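2,5-dihydroxypyridine 5,6-dioxygenase (Pseudomonas putida KT2440, PDB 7CUP) catalyses the iron(II)-dependent dioxygenolytic cleavage of the 2,5-dihydroxypyridine ring between carbons 5 and 6, giving N-formylmaleamate in aerobic nicotinate degradation. Local coordinates at residues R141-A144 with A145-L148; G269-P272 with R273-W276; D327-D331 with D332-V336. All blocks are in the same frame, centred on the assembly; numbering follows the deposited sequence.

Interaction 1: R141-A144 with A145-L148; sequences RVLA and AETL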
loop_
_atom_site.group_PDB
_atom_site.type_symbol
_atom_site.label_atom_id
_atom_site.label_comp_id
_atom_site.label_asym_id
_atom_site.label_seq_id
_atom_site.Cartn_x
_atom_site.Cartn_y
_atom_site.Cartn_z
ATOM N N ARG A 141 -33.253 -26.877 8.748
ATOM C CA ARG A 141 -34.455 -26.470 7.976
ATOM C C ARG A 141 -34.264 -26.859 6.506
ATOM O O ARG A 141 -35.213 -27.373 5.880
ATOM C CB ARG A 141 -34.743 -24.978 8.171
ATOM C CG ARG A 141 -35.151 -24.619 9.594
ATOM C CD ARG A 141 -35.638 -23.185 9.802
ATOM N NE ARG A 141 -34.603 -22.235 9.397
ATOM C CZ ARG A 141 -34.538 -21.656 8.195
ATOM N NH1 ARG A 141 -35.467 -21.884 7.286
ATOM N NH2 ARG A 141 -33.535 -20.851 7.889
ATOM N N VAL A 142 -33.069 -26.657 5.963
ATOM C CA VAL A 142 -32.776 -26.919 4.520
ATOM C C VAL A 142 -32.810 -28.432 4.230
ATOM O O VAL A 142 -33.273 -28.816 3.118
ATOM C CB VAL A 142 -31.432 -26.291 4.111
ATOM C CG1 VAL A 142 -30.954 -26.780 2.749
ATOM C CG2 VAL A 142 -31.511 -24.771 4.173
ATOM N N LEU A 143 -32.254 -29.246 5.132
ATOM C CA LEU A 143 -32.255 -30.727 4.995
ATOM C C LEU A 143 -33.698 -31.259 5.104
ATOM O O LEU A 143 -34.015 -32.204 4.356
ATOM C CB LEU A 143 -31.395 -31.341 6.093
ATOM C CG LEU A 143 -29.895 -31.114 5.994
ATOM C CD1 LEU A 143 -29.190 -32.145 6.860
ATOM C CD2 LEU A 143 -29.400 -31.164 4.554
ATOM N N ALA A 144 -34.523 -30.693 5.997
ATOM C CA ALA A 144 -35.971 -31.012 6.102
ATOM C C ALA A 144 -36.658 -30.741 4.752
ATOM O O ALA A 144 -37.450 -31.594 4.269
ATOM C CB ALA A 144 -36.602 -30.239 7.227
ATOM N N ALA A 145 -36.348 -29.624 4.098
ATOM C CA ALA A 145 -36.904 -29.310 2.758
ATOM C C ALA A 145 -36.382 -30.335 1.760
ATOM O O ALA A 145 -37.156 -30.759 0.876
ATOM C CB ALA A 145 -36.550 -27.910 2.318
ATOM N N GLU A 146 -35.113 -30.702 1.889
ATOM C CA GLU A 146 -34.442 -31.624 0.947
ATOM C C GLU A 146 -35.152 -32.984 0.970
ATOM O O GLU A 146 -35.278 -33.568 -0.116
ATOM C CB GLU A 146 -32.958 -31.780 1.274
ATOM C CG GLU A 146 -32.206 -32.695 0.299
ATOM C CD GLU A 146 -30.814 -33.112 0.759
ATOM O OE1 GLU A 146 -30.567 -33.058 1.979
ATOM O OE2 GLU A 146 -29.975 -33.478 -0.098
ATOM N N THR A 147 -35.578 -33.479 2.135
ATOM C CA THR A 147 -36.170 -34.847 2.272
ATOM C C THR A 147 -37.468 -34.911 1.433
ATOM O O THR A 147 -37.669 -35.937 0.740
ATOM C CB THR A 147 -36.328 -35.285 3.741
ATOM O OG1 THR A 147 -37.274 -34.448 4.398
ATOM C CG2 THR A 147 -35.045 -35.268 4.545
ATOM N N LEU A 148 -38.273 -33.839 1.429
ATOM C CA LEU A 148 -39.456 -33.668 0.541
ATOM C C LEU A 148 -39.015 -33.588 -0.918
ATOM O O LEU A 148 -39.528 -34.351 -1.742
ATOM C CB LEU A 148 -40.227 -32.400 0.926
ATOM C CG LEU A 148 -41.386 -32.592 1.895
ATOM C CD1 LEU A 148 -42.013 -31.258 2.255
ATOM C CD2 LEU A 148 -42.451 -33.512 1.304
#

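Interaction 2: G269-P272 with R273-W276; sequences GLQP and RAQW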
loop_
_atom_site.group_PDB
_atom_site.type_symbol
_atom_site.label_atom_id
_atom_site.label_comp_id
_atom_site.label_asym_id
_atom_site.label_seq_id
_atom_site.Cartn_x
_atom_site.Cartn_y
_atom_site.Cartn_z
ATOM N N GLY A 269 -36.285 -20.645 -1.655
ATOM C CA GLY A 269 -35.406 -19.990 -0.686
ATOM C C GLY A 269 -35.879 -20.249 0.704
ATOM O O GLY A 269 -37.114 -20.252 0.901
ATOM N N LEU A 270 -34.944 -20.444 1.630
ATOM C CA LEU A 270 -35.234 -20.780 3.047
ATOM C C LEU A 270 -34.439 -19.868 3.971
ATOM O O LEU A 270 -34.282 -20.230 5.155
ATOM C CB LEU A 270 -34.905 -22.260 3.270
ATOM C CG LEU A 270 -35.923 -23.242 2.669
ATOM C CD1 LEU A 270 -35.428 -24.674 2.755
ATOM C CD2 LEU A 270 -37.284 -23.116 3.336
ATOM N N GLN A 271 -34.004 -18.703 3.485
ATOM C CA GLN A 271 -33.148 -17.770 4.276
ATOM C C GLN A 271 -33.923 -16.506 4.673
ATOM O O GLN A 271 -33.962 -15.512 3.952
ATOM C CB GLN A 271 -31.867 -17.444 3.488
ATOM C CG GLN A 271 -30.838 -16.655 4.280
ATOM C CD GLN A 271 -30.619 -17.180 5.676
ATOM O OE1 GLN A 271 -31.265 -16.756 6.631
ATOM N NE2 GLN A 271 -29.645 -18.067 5.798
ATOM N N PRO A 272 -34.520 -16.470 5.879
ATOM C CA PRO A 272 -35.273 -15.296 6.305
ATOM C C PRO A 272 -34.388 -14.084 6.629
ATOM O O PRO A 272 -34.900 -12.977 6.669
ATOM C CB PRO A 272 -36.008 -15.810 7.546
ATOM C CG PRO A 272 -35.071 -16.840 8.118
ATOM C CD PRO A 272 -34.480 -17.525 6.903
ATOM N N ARG A 273 -33.088 -14.284 6.839
ATOM C CA ARG A 273 -32.144 -13.157 7.075
ATOM C C ARG A 273 -31.723 -12.522 5.739
ATOM O O ARG A 273 -31.157 -11.404 5.770
ATOM C CB ARG A 273 -30.978 -13.646 7.935
ATOM C CG ARG A 273 -31.408 -13.995 9.353
ATOM C CD ARG A 273 -30.242 -14.436 10.244
ATOM N NE ARG A 273 -29.743 -15.742 9.832
ATOM C CZ ARG A 273 -28.504 -16.196 10.004
ATOM N NH1 ARG A 273 -27.575 -15.457 10.590
ATOM N NH2 ARG A 273 -28.193 -17.405 9.571
ATOM N N ALA A 274 -31.993 -13.200 4.622
ATOM C CA ALA A 274 -31.844 -12.655 3.261
ATOM C C ALA A 274 -33.109 -11.853 2.992
ATOM O O ALA A 274 -34.147 -12.245 3.508
ATOM C CB ALA A 274 -31.669 -13.745 2.231
ATOM N N GLN A 275 -33.030 -10.805 2.183
ATOM C CA GLN A 275 -34.178 -9.901 1.951
ATOM C C GLN A 275 -34.228 -9.506 0.481
ATOM O O GLN A 275 -33.197 -9.063 -0.110
ATOM C CB GLN A 275 -34.071 -8.677 2.844
ATOM C CG GLN A 275 -34.167 -8.991 4.323
ATOM C CD GLN A 275 -35.581 -9.353 4.702
ATOM O OE1 GLN A 275 -36.529 -8.756 4.215
ATOM N NE2 GLN A 275 -35.729 -10.326 5.584
ATOM N N TRP A 276 -35.426 -9.614 -0.071
ATOM C CA TRP A 276 -35.722 -9.165 -1.447
ATOM C C TRP A 276 -35.358 -7.688 -1.598
ATOM O O TRP A 276 -34.954 -7.327 -2.671
ATOM C CB TRP A 276 -37.189 -9.461 -1.721
ATOM C CG TRP A 276 -37.761 -8.755 -2.895
ATOM C CD1 TRP A 276 -37.551 -9.071 -4.200
ATOM C CD2 TRP A 276 -38.646 -7.619 -2.870
ATOM N NE1 TRP A 276 -38.242 -8.204 -4.998
ATOM C CE2 TRP A 276 -38.922 -7.301 -4.216
ATOM C CE3 TRP A 276 -39.255 -6.866 -1.862
ATOM C CZ2 TRP A 276 -39.778 -6.266 -4.580
ATOM C CZ3 TRP A 276 -40.087 -5.821 -2.215
ATOM C CH2 TRP A 276 -40.344 -5.527 -3.560
HETATM O O HOH W 1 -31.597 -17.830 9.249
#

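Interaction 3: D327-D331 with D332-V336; sequences DIYLD and DKAVV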
loop_
_atom_site.group_PDB
_atom_site.type_symbol
_atom_site.label_atom_id
_atom_site.label_comp_id
_atom_site.label_asym_id
_atom_site.label_seq_id
_atom_site.Cartn_x
_atom_site.Cartn_y
_atom_site.Cartn_z
ATOM N N ASP A 327 -46.848 -19.654 -5.625
ATOM C CA ASP A 327 -47.268 -20.945 -5.045
ATOM C C ASP A 327 -46.368 -22.001 -5.676
ATOM O O ASP A 327 -46.259 -22.031 -6.916
ATOM C CB ASP A 327 -48.760 -21.198 -5.286
ATOM C CG ASP A 327 -49.704 -20.163 -4.697
ATOM O OD1 ASP A 327 -49.337 -19.479 -3.724
ATOM O OD2 ASP A 327 -50.810 -20.054 -5.227
ATOM N N ILE A 328 -45.722 -22.815 -4.846
ATOM C CA ILE A 328 -44.795 -23.879 -5.325
ATOM C C ILE A 328 -45.301 -25.217 -4.796
ATOM O O ILE A 328 -45.471 -25.348 -3.532
ATOM C CB ILE A 328 -43.342 -23.631 -4.878
ATOM C CG1 ILE A 328 -42.891 -22.187 -5.122
ATOM C CG2 ILE A 328 -42.432 -24.639 -5.560
ATOM C CD1 ILE A 328 -41.541 -21.865 -4.507
ATOM N N TYR A 329 -45.460 -26.173 -5.714
ATOM C CA TYR A 329 -45.938 -27.550 -5.417
ATOM C C TYR A 329 -44.895 -28.590 -5.805
ATOM O O TYR A 329 -44.272 -28.498 -6.907
ATOM C CB TYR A 329 -47.237 -27.860 -6.166
ATOM C CG TYR A 329 -48.348 -26.920 -5.822
ATOM C CD1 TYR A 329 -48.548 -25.761 -6.555
ATOM C CD2 TYR A 329 -49.174 -27.170 -4.747
ATOM C CE1 TYR A 329 -49.560 -24.876 -6.230
ATOM C CE2 TYR A 329 -50.193 -26.296 -4.410
ATOM C CZ TYR A 329 -50.380 -25.149 -5.154
ATOM O OH TYR A 329 -51.367 -24.284 -4.811
ATOM N N LEU A 330 -44.765 -29.575 -4.916
ATOM C CA LEU A 330 -44.107 -30.877 -5.162
ATOM C C LEU A 330 -45.211 -31.929 -5.330
ATOM O O LEU A 330 -45.980 -32.152 -4.364
ATOM C CB LEU A 330 -43.207 -31.199 -3.968
ATOM C CG LEU A 330 -42.044 -30.232 -3.771
ATOM C CD1 LEU A 330 -41.144 -30.706 -2.638
ATOM C CD2 LEU A 330 -41.261 -30.058 -5.076
ATOM N N ASP A 331 -45.324 -32.501 -6.527
ATOM C CA ASP A 331 -46.550 -33.239 -6.915
ATOM C C ASP A 331 -47.721 -32.299 -6.598
ATOM O O ASP A 331 -47.706 -31.171 -7.143
ATOM C CB ASP A 331 -46.508 -34.611 -6.251
ATOM C CG ASP A 331 -45.211 -35.310 -6.612
ATOM O OD1 ASP A 331 -44.500 -35.700 -5.708
ATOM O OD2 ASP A 331 -44.901 -35.392 -7.807
ATOM N N ASP A 332 -48.665 -32.661 -5.725
ATOM C CA ASP A 332 -49.779 -31.722 -5.409
ATOM C C ASP A 332 -49.716 -31.358 -3.927
ATOM O O ASP A 332 -50.766 -31.084 -3.345
ATOM C CB ASP A 332 -51.136 -32.242 -5.902
ATOM C CG ASP A 332 -51.337 -33.726 -5.688
ATOM O OD1 ASP A 332 -50.870 -34.222 -4.641
ATOM O OD2 ASP A 332 -51.945 -34.372 -6.577
ATOM N N LYS A 333 -48.507 -31.302 -3.371
ATOM C CA LYS A 333 -48.218 -30.789 -2.011
ATOM C C LYS A 333 -47.478 -29.452 -2.143
ATOM O O LYS A 333 -46.353 -29.435 -2.691
ATOM C CB LYS A 333 -47.403 -31.825 -1.232
ATOM C CG LYS A 333 -46.990 -31.416 0.179
ATOM C CD LYS A 333 -48.153 -31.156 1.132
ATOM C CE LYS A 333 -47.718 -30.942 2.567
ATOM N NZ LYS A 333 -46.729 -31.965 2.993
ATOM N N ALA A 334 -48.103 -28.382 -1.655
ATOM C CA ALA A 334 -47.575 -27.001 -1.631
ATOM C C ALA A 334 -46.446 -26.924 -0.607
ATOM O O ALA A 334 -46.677 -27.366 0.541
ATOM C CB ALA A 334 -48.664 -26.025 -1.274
ATOM N N VAL A 335 -45.283 -26.396 -1.009
ATOM C CA VAL A 335 -44.153 -26.100 -0.072
ATOM C C VAL A 335 -44.129 -24.590 0.191
ATOM O O VAL A 335 -43.758 -24.173 1.313
ATOM C CB VAL A 335 -42.803 -26.642 -0.587
ATOM C CG1 VAL A 335 -42.703 -28.151 -0.400
ATOM C CG2 VAL A 335 -42.518 -26.262 -2.034
ATOM N N VAL A 336 -44.558 -23.804 -0.797
ATOM C CA VAL A 336 -44.730 -22.329 -0.683
ATOM C C VAL A 336 -46.126 -21.963 -1.209
ATOM O O VAL A 336 -46.511 -22.478 -2.268
ATOM C CB VAL A 336 -43.614 -21.607 -1.465
ATOM C CG1 VAL A 336 -43.629 -20.103 -1.260
ATOM C CG2 VAL A 336 -42.243 -22.171 -1.114
#

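Interaction 1: R141-A144 with A145-L148
The flat carboxylate of Glu146 meets Leu143 at one oxygen and not across a face: OE1 lies 3.4 Å from Leu143 CD2, and the methyl sits beyond that oxygen, tilted out of the carboxylate plane. The two side chains run alongside each other in the same direction, because Glu146 keeps its CG anti to the backbone N (chi1 -178°) and stays extended beyond it. A second flat group, the peptide carbonyl of Ala144, takes the hydroxyl of Thr147 from a direction tilted 28° from its plane, with OG1 2.9 Å from Ala144 O. Thr147 can make this bond because its OG1 sits between its own N and carbonyl carbon (chi1 65°), turned back down the helix; CG2 is left 3.2 Å from Leu143 O. Underneath runs ordinary alpha-helical bonding, with the amides of Ala145, Glu146 and Thr147 donating to the carbonyls of Arg141, Val142 and Leu143. Ala144 O also receives a weak bond from Thr147 N, so the threonine reaches the same oxygen by backbone and side chain.

All this lies on helix 136-151. Val142 and Glu146 touch Thr176 of strand 175-177, while Ala145 packs on Leu270. The guanidinium of Arg141 forms a salt bridge with Asp138 and bonds the carbonyls of Leu270 and Ser347, tying the helix to two loops.

Interaction 2: G269-P272 with R273-W276
Gln271 starts out with CG anti to its own N (chi1 -172°) and then bends sharply at chi2 (45°), which brings OE1 to the backbone N of Arg273. The result is a hydrogen bond from Arg273 N to Gln271 OE1, 3.1 Å long, fairly straight, and lying in the plane of the amide carbonyl on a lone pair. Arg273 bends in turn at chi3, and its guanidinium stands 72° from the amide plane. The two groups are joined through a water that donates to Gln271 OE1 at 2.8 Å and accepts from Arg273 NE at 2.9 Å. One amide oxygen thus holds both the backbone and, indirectly, the side chain of the same arginine. A glycine in place of Gln271 would probably leave Arg273 N and the water at Arg273 NE without their shared acceptor.

The backbone from Gln271 to Ala274 forms a type I beta turn, closed by Ala274 N to Gln271 O at 3.1 Å; the donor stands well above the carbonyl plane, not on a lone pair. At the ends of the turn, Ala274 CB packs 3.7 Å from Gln271 CG. Gln275 adds a weak bond from NE2 to Pro272 O.

The turn follows strand 263-269, with Gln271 and Ala274 packed on Ala294 of helix 290-294. Toward helix 136-151, Asp138 takes a bond from Gln271 NE2 and a salt bridge from Arg273, whose NH2 also bonds Leu133 O; Gln271 NE2 further bonds Ser192 O. Beyond the turn, Gln275 touches Tyr254 of a neighbouring subunit.

Interaction 3: D327-D331 with D332-V336
Ile328 and Val336 make the tight end of this contact: their side chains lie side by side, and Ile328 CD1 presses to 3.5 Å from Val336 CG2, closer than carbons usually pack. Val335 adds to the same hydrophobic group, its CG1 3.7 Å from Leu330 CD1 where the two side chains cross at about a right angle, and its CG2 3.9 Å from Ile328 CG2. Trp268 of strand 263-269 touches Ile328, Leu330, Val335 and Val336, and these four residues form the buried patch against it.

The backbone is an antiparallel hairpin interrupted by a classic beta bulge. Both Val335 and Val336 are opposite Ile328, and Ile328 O accepts from Val335 N at 2.7 Å and from Val336 N at 3.3 Å, the longer bond nearly straight (173°) and on a lone pair. Between the bulge and the turn, Leu330 and Lys333 form a hydrogen-bonded pair, with bonds in both directions, and Tyr329 faces Ala334 as a non-hydrogen-bonded pair. The hairpin belongs to an antiparallel sheet, in which strand 327-330 is flanked on its far side by strand 154-158.

The face carrying Tyr329 and Ala334 is more open: Tyr329 CE2 meets Ala334 CB at 3.5 Å, and both residues are partly exposed. At the tight turn Asp331 adopts a positive phi (50°), and its carboxylate turns away to accept from Arg153 N. Asp332 is exposed. Lys333 starts on the Leu330 face near the turn, its CB 3.5 Å from Leu330 O, but its chain bends at chi2 and chi4 and leads the amine away to solvent.

Leu270 joins interactions 1 and 2, meeting the helix by its carbonyl and its side chain. Asp138, on the same helix, pairs with both Arg141 and Arg273. Interaction 1 meets interaction 3 by apolar packing, Leu148 against Leu330 and Val335, so helix 136-151 touches both, while the turn and the hairpin, about 6 Å apart at their nearest atoms, do not meet. All three mix buried and more open residues, but the chemistry differs. Residues 269-276, nearest the chain's centre, rely on amide, guanidinium and water; the helix on backbone hydrogen bonds and a threonine hydroxyl; and the outlying hairpin on strand pairing over a hydrophobic patch.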